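Local coordinates for protein beta carbonic anhydrase (Burkholderia pseudomallei, PDB 6YJN) that probably catalyses the reversible hydration of carbon dioxide to hydrogencarbonate and a proton, using one zinc ion per subunit, at residues E63-R68 / I85-D90. Sequence-based numbering, arbitrary orientation.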
ATOM      1  N   GLU A  63     -16.288   0.687 -22.538  1.00 94.57           N
ATOM      2  CA  GLU A  63     -17.018   1.926 -22.350  1.00 91.17           C
ATOM      3  C   GLU A  63     -17.042   2.248 -20.859  1.00 88.69           C
ATOM      4  O   GLU A  63     -17.312   3.388 -20.483  1.00103.99           O
ATOM      5  CB  GLU A  63     -18.421   1.826 -22.947  1.00 86.00           C
ATOM      6  N   VAL A  64     -16.755   1.227 -20.036  1.00 83.09           N
ATOM      7  CA  VAL A  64     -16.631   1.384 -18.595  1.00 82.94           C
ATOM      8  C   VAL A  64     -15.235   0.973 -18.143  1.00 80.42           C
ATOM      9  O   VAL A  64     -14.784  -0.128 -18.440  1.00 77.63           O
ATOM     10  CB  VAL A  64     -17.705   0.605 -17.817  1.00 80.54           C
ATOM     11  CG1 VAL A  64     -17.676   0.988 -16.343  1.00 72.73           C
ATOM     12  CG2 VAL A  64     -19.089   0.843 -18.405  1.00 90.87           C
ATOM     13  N   PHE A  65     -14.598   1.875 -17.387  1.00 77.81           N
ATOM     14  CA  PHE A  65     -13.284   1.684 -16.799  1.00 79.70           C
ATOM     15  C   PHE A  65     -13.435   1.012 -15.437  1.00 84.54           C
ATOM     16  O   PHE A  65     -14.242   1.460 -14.613  1.00 91.97           O
ATOM     17  CB  PHE A  65     -12.615   3.056 -16.663  1.00 82.89           C
ATOM     18  CG  PHE A  65     -11.106   3.046 -16.655  1.00 81.86           C
ATOM     19  CD1 PHE A  65     -10.387   2.526 -17.727  1.00 87.06           C
ATOM     20  CD2 PHE A  65     -10.405   3.578 -15.586  1.00 77.96           C
ATOM     21  CE1 PHE A  65      -9.001   2.514 -17.722  1.00 78.51           C
ATOM     22  CE2 PHE A  65      -9.017   3.567 -15.577  1.00 81.69           C
ATOM     23  CZ  PHE A  65      -8.320   3.040 -16.645  1.00 82.15           C
ATOM     24  N   VAL A  66     -12.643  -0.045 -15.189  1.00 79.16           N
ATOM     25  CA  VAL A  66     -12.963  -0.927 -14.075  1.00 77.07           C
ATOM     26  C   VAL A  66     -11.765  -1.182 -13.160  1.00 82.81           C
ATOM     27  O   VAL A  66     -10.669  -1.504 -13.622  1.00 90.08           O
ATOM     28  CB  VAL A  66     -13.582  -2.244 -14.577  1.00 73.45           C
ATOM     29  CG1 VAL A  66     -13.789  -3.240 -13.449  1.00 80.26           C
ATOM     30  CG2 VAL A  66     -14.890  -2.004 -15.312  1.00 68.75           C
ATOM     31  N   HIS A  67     -12.026  -1.064 -11.849  1.00 81.37           N
ATOM     32  CA  HIS A  67     -11.184  -1.629 -10.804  1.00 81.47           C
ATOM     33  C   HIS A  67     -11.985  -2.665 -10.003  1.00 82.29           C
ATOM     34  O   HIS A  67     -13.195  -2.498  -9.805  1.00 64.86           O
ATOM     35  CB  HIS A  67     -10.588  -0.507  -9.939  1.00 79.15           C
ATOM     36  CG  HIS A  67      -9.869  -0.991  -8.723  1.00 81.49           C
ATOM     37  ND1 HIS A  67      -8.515  -1.294  -8.733  1.00 69.76           N
ATOM     38  CD2 HIS A  67     -10.307  -1.221  -7.461  1.00 72.75           C
ATOM     39  CE1 HIS A  67      -8.154  -1.686  -7.527  1.00 69.68           C
ATOM     40  NE2 HIS A  67      -9.239  -1.648  -6.728  1.00 69.47           N
ATOM     41  N   ARG A  68     -11.303  -3.748  -9.581  1.00 73.03           N
ATOM     42  CA  ARG A  68     -11.911  -4.777  -8.751  1.00 73.61           C
ATOM     43  C   ARG A  68     -10.929  -5.191  -7.667  1.00 74.29           C
ATOM     44  O   ARG A  68      -9.826  -5.636  -7.975  1.00 72.60           O
ATOM     45  CB  ARG A  68     -12.294  -6.049  -9.519  1.00 77.63           C
ATOM     46  CG  ARG A  68     -13.130  -5.816 -10.768  1.00 86.64           C
ATOM     47  CD  ARG A  68     -13.891  -7.026 -11.256  1.00 81.64           C
ATOM     48  NE  ARG A  68     -15.266  -6.866 -10.819  1.00 92.59           N
ATOM     49  CZ  ARG A  68     -16.267  -6.525 -11.616  1.00 92.46           C
ATOM     50  NH1 ARG A  68     -17.487  -6.379 -11.127  1.00 95.80           N
ATOM     51  NH2 ARG A  68     -16.047  -6.338 -12.903  1.00 96.05           N
ATOM     52  N   ILE A  85      -8.114   5.868  -9.975  1.00 68.78           N
ATOM     53  CA  ILE A  85      -9.022   7.008  -9.867  1.00 63.96           C
ATOM     54  C   ILE A  85      -8.392   8.272 -10.446  1.00 71.15           C
ATOM     55  O   ILE A  85      -9.025   8.975 -11.239  1.00 70.93           O
ATOM     56  CB  ILE A  85      -9.499   7.220  -8.420  1.00 61.04           C
ATOM     57  CG1 ILE A  85     -10.222   5.983  -7.886  1.00 67.25           C
ATOM     58  CG2 ILE A  85     -10.329   8.487  -8.266  1.00 54.77           C
ATOM     59  CD1 ILE A  85     -10.157   5.852  -6.376  1.00 66.61           C
ATOM     60  N   GLN A  86      -7.164   8.576 -10.015  1.00 73.12           N
ATOM     61  CA  GLN A  86      -6.464   9.720 -10.570  1.00 76.09           C
ATOM     62  C   GLN A  86      -6.359   9.576 -12.092  1.00 83.74           C
ATOM     63  O   GLN A  86      -6.421  10.570 -12.815  1.00 90.99           O
ATOM     64  CB  GLN A  86      -5.118   9.912  -9.878  1.00 76.34           C
ATOM     65  CG  GLN A  86      -4.387  11.166 -10.343  1.00 88.52           C
ATOM     66  CD  GLN A  86      -3.552  10.938 -11.585  1.00 83.20           C
ATOM     67  OE1 GLN A  86      -3.033   9.841 -11.807  1.00 76.43           O
ATOM     68  NE2 GLN A  86      -3.421  11.978 -12.400  1.00 62.81           N
ATOM     69  N   PHE A  87      -6.250   8.334 -12.580  1.00 73.99           N
ATOM     70  CA  PHE A  87      -6.163   8.084 -14.007  1.00 77.04           C
ATOM     71  C   PHE A  87      -7.530   8.266 -14.677  1.00 83.34           C
ATOM     72  O   PHE A  87      -7.633   8.840 -15.760  1.00 83.81           O
ATOM     73  CB  PHE A  87      -5.612   6.677 -14.241  1.00 87.42           C
ATOM     74  CG  PHE A  87      -5.057   6.381 -15.616  1.00 86.32           C
ATOM     75  CD1 PHE A  87      -5.891   6.290 -16.726  1.00 75.56           C
ATOM     76  CD2 PHE A  87      -3.697   6.132 -15.789  1.00 81.34           C
ATOM     77  CE1 PHE A  87      -5.369   5.990 -17.977  1.00 76.99           C
ATOM     78  CE2 PHE A  87      -3.180   5.814 -17.038  1.00 78.34           C
ATOM     79  CZ  PHE A  87      -4.021   5.741 -18.130  1.00 80.35           C
ATOM     80  N   ALA A  88      -8.587   7.765 -14.039  1.00 74.05           N
ATOM     81  CA  ALA A  88      -9.909   7.870 -14.624  1.00 71.48           C
ATOM     82  C   ALA A  88     -10.386   9.325 -14.664  1.00 69.06           C
ATOM     83  O   ALA A  88     -10.891   9.786 -15.683  1.00 71.73           O
ATOM     84  CB  ALA A  88     -10.849   6.977 -13.860  1.00 80.28           C
ATOM     85  N   VAL A  89     -10.243  10.035 -13.541  1.00 64.85           N
ATOM     86  CA  VAL A  89     -10.717  11.404 -13.375  1.00 63.39           C
ATOM     87  C   VAL A  89      -9.832  12.395 -14.143  1.00 74.01           C
ATOM     88  O   VAL A  89     -10.317  13.134 -15.005  1.00 67.45           O
ATOM     89  CB  VAL A  89     -10.758  11.784 -11.880  1.00 56.34           C
ATOM     90  CG1 VAL A  89     -11.187  13.223 -11.651  1.00 49.03           C
ATOM     91  CG2 VAL A  89     -11.583  10.828 -11.044  1.00 55.09           C
ATOM     92  N   ASP A  90      -8.540  12.450 -13.776  1.00 83.40           N
ATOM     93  CA  ASP A  90      -7.630  13.478 -14.261  1.00 83.98           C
ATOM     94  C   ASP A  90      -7.353  13.316 -15.753  1.00 85.13           C
ATOM     95  O   ASP A  90      -7.138  14.306 -16.440  1.00105.60           O
ATOM     96  CB  ASP A  90      -6.285  13.458 -13.539  1.00 82.10           C
ATOM     97  CG  ASP A  90      -6.299  14.063 -12.150  1.00 89.72           C
ATOM     98  OD1 ASP A  90      -7.394  14.442 -11.665  1.00 93.41           O
ATOM     99  OD2 ASP A  90      -5.205  14.146 -11.560  1.00 96.26           O
TER
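Helix 79-92 packs here on strand 64-69, an outer strand of the beta-carbonic anhydrase sheet within this chain, whose Val66 backbone bonds to a second subunit. The contact joins Phe65 of the strand to Phe87 and Ala88 of the helix. The CB of Phe65 points toward the helix, and chi1 of -154° sets CG roughly opposite the backbone nitrogen, beside the carbonyl carbon. Phe65 CD2, an ortho carbon of the ring, lies 3.8 Å from Ala88 CB, which approaches the ring obliquely. At the far end of the ring, Phe65 CZ comes within 4.1 Å of Phe87 CD1. The ring planes are tilted by only 18°, yet the rings are displaced laterally, with centroids 6.0 Å apart, so little of one face lies over the other. Leu42 of the neighbouring strand and Leu92 of the same helix also touch Phe65, and Asp48 of the second subunit packs on it. On the helix, Gln86 NE2 donates to Asp90 OD2 at 2.9 Å. Gln86 NE2 and OE1 also hydrogen-bond to Val117 O and Ala120 N of the second subunit. The strand-helix contact itself is wholly apolar and buried, so it rests on van der Waals packing and exclusion of water, with little ring stacking.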